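Local coordinates for LPP20 lipofamily protein (Helicobacter pylori R046Wa, PDB 4KZS) that is a secreted protein of unknown function, possibly connected with the outer membrane and the Tol-Pal system of this human pathogen, at residues Ser32-Leu37 and Tyr95-Val99; Phe121-Pro126 and Tyr167-Tyr171. All coordinates share one frame; numbering follows the deposited sequence.

Contact 1: residues Ser32-Leu37 and Tyr95-Val99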
loop_
_atom_site.group_PDB
_atom_site.type_symbol
_atom_site.label_atom_id
_atom_site.label_comp_id
_atom_site.label_asym_id
_atom_site.label_seq_id
_atom_site.Cartn_x
_atom_site.Cartn_y
_atom_site.Cartn_z
ATOM N N SER A 32 22.139 9.271 -18.013
ATOM C CA SER A 32 21.815 8.680 -19.280
ATOM C C SER A 32 21.128 7.346 -19.021
ATOM O O SER A 32 19.966 7.162 -19.431
ATOM C CB SER A 32 23.075 8.549 -20.136
ATOM O OG SER A 32 22.776 7.938 -21.361
ATOM N N LYS A 33 21.832 6.449 -18.309
ATOM C CA LYS A 33 21.252 5.196 -17.798
ATOM C C LYS A 33 19.823 5.403 -17.320
ATOM O O LYS A 33 18.889 4.745 -17.840
ATOM C CB LYS A 33 22.132 4.572 -16.705
ATOM C CG LYS A 33 23.399 3.946 -17.273
ATOM C CD LYS A 33 24.248 3.143 -16.277
ATOM C CE LYS A 33 25.761 3.409 -16.545
ATOM N NZ LYS A 33 26.792 2.576 -15.830
ATOM N N GLN A 34 19.619 6.358 -16.402
ATOM C CA GLN A 34 18.258 6.583 -15.897
ATOM C C GLN A 34 17.261 6.997 -16.961
ATOM O O GLN A 34 16.134 6.482 -16.956
ATOM C CB GLN A 34 18.200 7.541 -14.731
ATOM C CG GLN A 34 19.018 7.100 -13.514
ATOM C CD GLN A 34 18.724 5.671 -12.999
ATOM O OE1 GLN A 34 17.578 5.172 -13.029
ATOM N NE2 GLN A 34 19.771 5.018 -12.497
ATOM N N LYS A 35 17.653 7.874 -17.893
ATOM C CA LYS A 35 16.672 8.356 -18.909
ATOM C C LYS A 35 16.352 7.113 -19.767
ATOM O O LYS A 35 15.213 6.923 -20.152
ATOM C CB LYS A 35 17.131 9.640 -19.700
ATOM C CG LYS A 35 16.172 10.274 -20.774
ATOM C CD LYS A 35 16.865 11.115 -21.937
ATOM C CE LYS A 35 16.065 11.269 -23.287
ATOM N NZ LYS A 35 16.662 11.840 -24.574
ATOM N N ALA A 36 17.323 6.220 -19.978
ATOM C CA ALA A 36 17.088 5.088 -20.869
ATOM C C ALA A 36 16.151 4.033 -20.220
ATOM O O ALA A 36 15.282 3.500 -20.896
ATOM C CB ALA A 36 18.410 4.494 -21.301
ATOM N N LEU A 37 16.290 3.734 -18.924
ATOM C CA LEU A 37 15.319 2.821 -18.263
ATOM C C LEU A 37 13.929 3.389 -18.298
ATOM O O LEU A 37 12.946 2.698 -18.625
ATOM C CB LEU A 37 15.578 2.657 -16.778
ATOM C CG LEU A 37 16.639 1.757 -16.201
ATOM C CD1 LEU A 37 16.121 1.409 -14.814
ATOM C CD2 LEU A 37 16.801 0.525 -17.071
ATOM N N TYR A 95 25.979 12.119 -22.898
ATOM C CA TYR A 95 26.050 10.674 -22.843
ATOM C C TYR A 95 24.783 10.076 -23.428
ATOM O O TYR A 95 23.689 10.704 -23.402
ATOM C CB TYR A 95 26.256 10.229 -21.411
ATOM C CG TYR A 95 27.457 10.866 -20.776
ATOM C CD1 TYR A 95 27.498 12.250 -20.506
ATOM C CD2 TYR A 95 28.572 10.084 -20.437
ATOM C CE1 TYR A 95 28.635 12.830 -19.930
ATOM C CE2 TYR A 95 29.710 10.643 -19.862
ATOM C CZ TYR A 95 29.734 12.004 -19.611
ATOM O OH TYR A 95 30.883 12.489 -19.046
ATOM N N TYR A 96 24.935 8.876 -23.971
ATOM C CA TYR A 96 23.806 8.169 -24.545
ATOM C C TYR A 96 23.908 6.754 -24.041
ATOM O O TYR A 96 25.014 6.183 -23.952
ATOM C CB TYR A 96 23.882 8.202 -26.083
ATOM C CG TYR A 96 22.902 7.289 -26.797
ATOM C CD1 TYR A 96 21.640 7.729 -27.156
ATOM C CD2 TYR A 96 23.260 5.983 -27.152
ATOM C CE1 TYR A 96 20.754 6.889 -27.828
ATOM C CE2 TYR A 96 22.375 5.152 -27.835
ATOM C CZ TYR A 96 21.139 5.621 -28.154
ATOM O OH TYR A 96 20.291 4.804 -28.801
ATOM N N THR A 97 22.755 6.179 -23.720
ATOM C CA THR A 97 22.652 4.797 -23.224
ATOM C C THR A 97 21.432 4.185 -23.917
ATOM O O THR A 97 20.353 4.845 -24.106
ATOM C CB THR A 97 22.470 4.760 -21.688
ATOM O OG1 THR A 97 23.588 5.390 -21.043
ATOM C CG2 THR A 97 22.418 3.352 -21.164
ATOM N N ARG A 98 21.581 2.947 -24.357
ATOM C CA ARG A 98 20.399 2.263 -24.822
ATOM C C ARG A 98 20.341 0.881 -24.147
ATOM O O ARG A 98 21.365 0.262 -23.941
ATOM C CB ARG A 98 20.483 2.187 -26.319
ATOM C CG ARG A 98 19.384 1.403 -26.996
ATOM C CD ARG A 98 20.139 0.715 -28.124
ATOM N NE ARG A 98 19.370 0.832 -29.322
ATOM C CZ ARG A 98 19.631 0.195 -30.437
ATOM N NH1 ARG A 98 20.706 -0.571 -30.559
ATOM N NH2 ARG A 98 18.818 0.384 -31.440
ATOM N N VAL A 99 19.142 0.438 -23.788
ATOM C CA VAL A 99 18.945 -0.723 -22.961
ATOM C C VAL A 99 17.840 -1.493 -23.574
ATOM O O VAL A 99 17.088 -0.973 -24.363
ATOM C CB VAL A 99 18.479 -0.389 -21.540
ATOM C CG1 VAL A 99 19.527 0.393 -20.812
ATOM C CG2 VAL A 99 17.257 0.475 -21.590
#
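In the N-terminal LPP20 lipoprotein region a helix packs over the face of an antiparallel sheet, and here its first turns, S32 to L37, meet the middle strand through S32, A36, T97 and V99. The axes of the two segments come within 7.0 Å and run at 39° to each other. Both hydroxyls sit at the heart of it: S32 OG and T97 OG1 are 2.7 Å apart and hydrogen-bonded, and either could give the proton. The serine hydroxyl stands anti to its main-chain nitrogen (chi1 178°), which directs it toward the strand; T97 OG1 faces it, and T97 CG2 lies alongside the helix near K33 CA, at 4.0 Å. S32 OG, buried between helix and sheet, has T97 OG1 of the central strand as its main partner and, weakly, G24 O of strand 19-26.

The sheet has strand 94-102 in the centre, with 19-26 and 84-91 as its antiparallel neighbours, and T97 and V99 point from it to the helix while R98 points away. One turn after S32, A36 CB faces the strand backbone, 3.4 Å from T97 O. V99 meets the same turn with one branch: CG2 lies 3.7 Å from A36 O and 4.2 Å from A36 CB. L40, further along the helix, and I85 of strand 84-91 also touch V99. At the other end, CB is the part of the Y95 side chain that comes nearest, 3.8 Å from S32 CB, while the ring leads away from the helix segment; the Y95 side chain also touches V90 and K29.

Contact 2: residues Phe121-Pro126 and Tyr167-Tyr171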
loop_
_atom_site.group_PDB
_atom_site.type_symbol
_atom_site.label_atom_id
_atom_site.label_comp_id
_atom_site.label_asym_id
_atom_site.label_seq_id
_atom_site.Cartn_x
_atom_site.Cartn_y
_atom_site.Cartn_z
ATOM N N PHE A 121 1.405 -11.745 1.797
ATOM C CA PHE A 121 0.077 -11.415 2.279
ATOM C C PHE A 121 -0.197 -12.361 3.395
ATOM O O PHE A 121 -0.640 -11.948 4.466
ATOM C CB PHE A 121 -0.979 -11.625 1.188
ATOM C CG PHE A 121 -2.269 -10.876 1.417
ATOM C CD1 PHE A 121 -2.326 -9.495 1.253
ATOM C CD2 PHE A 121 -3.432 -11.542 1.778
ATOM C CE1 PHE A 121 -3.515 -8.797 1.444
ATOM C CE2 PHE A 121 -4.628 -10.854 1.961
ATOM C CZ PHE A 121 -4.668 -9.478 1.787
ATOM N N SER A 122 0.091 -13.637 3.131
ATOM C CA SER A 122 -0.091 -14.697 4.114
ATOM C C SER A 122 0.564 -14.332 5.441
ATOM O O SER A 122 0.041 -14.665 6.494
ATOM C CB SER A 122 0.448 -16.010 3.584
ATOM O OG SER A 122 1.785 -15.810 3.180
ATOM N N THR A 123 1.670 -13.594 5.390
ATOM C CA THR A 123 2.358 -13.140 6.608
ATOM C C THR A 123 1.753 -11.858 7.219
ATOM O O THR A 123 2.359 -11.208 8.091
ATOM C CB THR A 123 3.887 -12.967 6.393
ATOM O OG1 THR A 123 4.189 -11.625 5.976
ATOM C CG2 THR A 123 4.428 -14.007 5.410
ATOM N N LEU A 124 0.560 -11.504 6.757
ATOM C CA LEU A 124 -0.108 -10.302 7.220
ATOM C C LEU A 124 -1.503 -10.575 7.768
ATOM O O LEU A 124 -2.083 -9.709 8.409
ATOM C CB LEU A 124 -0.177 -9.280 6.095
ATOM C CG LEU A 124 1.028 -8.368 5.982
ATOM C CD1 LEU A 124 0.845 -7.442 4.787
ATOM C CD2 LEU A 124 1.180 -7.582 7.271
ATOM N N MET A 125 -2.018 -11.781 7.532
ATOM C CA MET A 125 -3.370 -12.179 7.936
ATOM C C MET A 125 -3.662 -12.148 9.451
ATOM O O MET A 125 -2.817 -11.689 10.221
ATOM C CB MET A 125 -3.625 -13.560 7.393
ATOM C CG MET A 125 -3.595 -13.578 5.895
ATOM S SD MET A 125 -4.030 -15.225 5.368
ATOM C CE MET A 125 -2.580 -16.168 5.876
ATOM N N PRO A 126 -4.866 -12.624 9.884
ATOM C CA PRO A 126 -5.268 -12.648 11.294
ATOM C C PRO A 126 -4.141 -12.852 12.319
ATOM O O PRO A 126 -3.815 -11.908 13.053
ATOM C CB PRO A 126 -6.263 -13.807 11.335
ATOM C CG PRO A 126 -6.946 -13.719 10.010
ATOM C CD PRO A 126 -5.992 -13.066 9.035
ATOM N N TYR A 167 -8.044 -13.837 -1.206
ATOM C CA TYR A 167 -7.357 -12.927 -0.346
ATOM C C TYR A 167 -8.211 -11.713 -0.155
ATOM O O TYR A 167 -8.294 -11.172 0.934
ATOM C CB TYR A 167 -6.070 -12.512 -0.986
ATOM C CG TYR A 167 -4.918 -13.402 -0.660
ATOM C CD1 TYR A 167 -4.740 -13.905 0.622
ATOM C CD2 TYR A 167 -3.966 -13.696 -1.621
ATOM C CE1 TYR A 167 -3.656 -14.701 0.929
ATOM C CE2 TYR A 167 -2.875 -14.484 -1.320
ATOM C CZ TYR A 167 -2.725 -14.991 -0.045
ATOM O OH TYR A 167 -1.640 -15.777 0.273
ATOM N N GLU A 168 -8.858 -11.289 -1.222
ATOM C CA GLU A 168 -9.743 -10.171 -1.130
ATOM C C GLU A 168 -10.753 -10.433 -0.014
ATOM O O GLU A 168 -10.788 -9.707 0.969
ATOM C CB GLU A 168 -10.401 -9.931 -2.469
ATOM C CG GLU A 168 -9.442 -9.306 -3.462
ATOM C CD GLU A 168 -9.342 -7.797 -3.333
ATOM O OE1 GLU A 168 -8.527 -7.181 -4.041
ATOM O OE2 GLU A 168 -10.090 -7.205 -2.547
ATOM N N LYS A 169 -11.534 -11.496 -0.141
ATOM C CA LYS A 169 -12.400 -11.939 0.953
ATOM C C LYS A 169 -11.748 -11.725 2.302
ATOM O O LYS A 169 -12.189 -10.904 3.087
ATOM C CB LYS A 169 -12.830 -13.399 0.796
ATOM C CG LYS A 169 -13.816 -13.857 1.861
ATOM C CD LYS A 169 -15.177 -13.169 1.709
ATOM C CE LYS A 169 -16.153 -13.618 2.792
ATOM N NZ LYS A 169 -17.543 -13.134 2.656
ATOM N N ILE A 170 -10.674 -12.439 2.569
ATOM C CA ILE A 170 -9.979 -12.283 3.856
ATOM C C ILE A 170 -9.713 -10.827 4.236
ATOM O O ILE A 170 -9.604 -10.500 5.412
ATOM C CB ILE A 170 -8.659 -13.033 3.795
ATOM C CG1 ILE A 170 -8.940 -14.522 3.655
ATOM C CG2 ILE A 170 -7.790 -12.720 5.001
ATOM C CD1 ILE A 170 -7.749 -15.274 3.101
ATOM N N TYR A 171 -9.584 -9.967 3.228
ATOM C CA TYR A 171 -9.287 -8.531 3.411
ATOM C C TYR A 171 -10.548 -7.748 3.795
ATOM O O TYR A 171 -10.559 -7.031 4.783
ATOM C CB TYR A 171 -8.689 -7.942 2.120
ATOM C CG TYR A 171 -8.470 -6.445 2.141
ATOM C CD1 TYR A 171 -9.104 -5.604 1.237
ATOM C CD2 TYR A 171 -7.624 -5.875 3.059
ATOM C CE1 TYR A 171 -8.881 -4.227 1.244
ATOM C CE2 TYR A 171 -7.369 -4.521 3.068
ATOM C CZ TYR A 171 -8.015 -3.689 2.161
ATOM O OH TYR A 171 -7.763 -2.317 2.199
#
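The backbones stay well apart, with F121 CA 8.0 Å from Y167 CA and M125 CA 7.8 Å from I170 CA, and no hydrogen bond joins the two segments, so side chains alone bridge the gap. F121 and Y167 do most of that. As modelled they form an edge-to-face pair: the phenylalanine presents its edge to a face of the tyrosine, with ring centroids 4.5 Å apart and planes at 62°. The closest carbons of the pair are placed too near each other, and that distance is doubtful. F121 CB lies over the same tyrosine ring, 4.1 Å from the Y167 centroid, in a CH-pi contact. A chi1 of -160° swings the F121 ring away from its own N and across to Y167. Its far end, CZ, has Y171 CB near the plane of the ring, 4.3 Å away.

Beyond the aromatic pair the contact is looser. M125 extends toward the helix and sets its SD at the edge of the Y167 ring, 4.5 Å from Y167 CE1, and also near I170 CD1. P126, which is poorly ordered, brings CD toward I170 CG2. The Y167 hydroxyl, carried by the ring carbon next to CE1, lies beside S122 CB at 3.9 Å.

F121 is buried, being packed also against M140, L143 and L144 of helix 135-157, while Y167 makes a second edge-to-face pair with Y118. The whole is apolar and aromatic packing that fastens the short helix 165-172 to the connection following helix 103-121 in the middle domain, consistent with the three-helix bundle described for this protein.

Overall arrangement
From the N terminus, strand 19-26 leads into helix 29-53, and contact 1 closes when the chain returns along strand 94-102, with strand 84-91 and an unmodelled stretch, 59-70, in between. Strand 94-102 passes almost directly into helix 103-121, and the connection that follows opens contact 2; that loop takes in helix 135-157 before closing at helix 165-172. The two closures therefore follow in series, neither nesting nor crossing. Contact 1 ties helix to sheet in the LPP20 lipoprotein region, and contact 2 ties the connection between helices 103-121 and 135-157 to helix 165-172. Their centres lie 40 Å apart on opposite sides of the chain's centre, their nearest atoms about 26 Å apart.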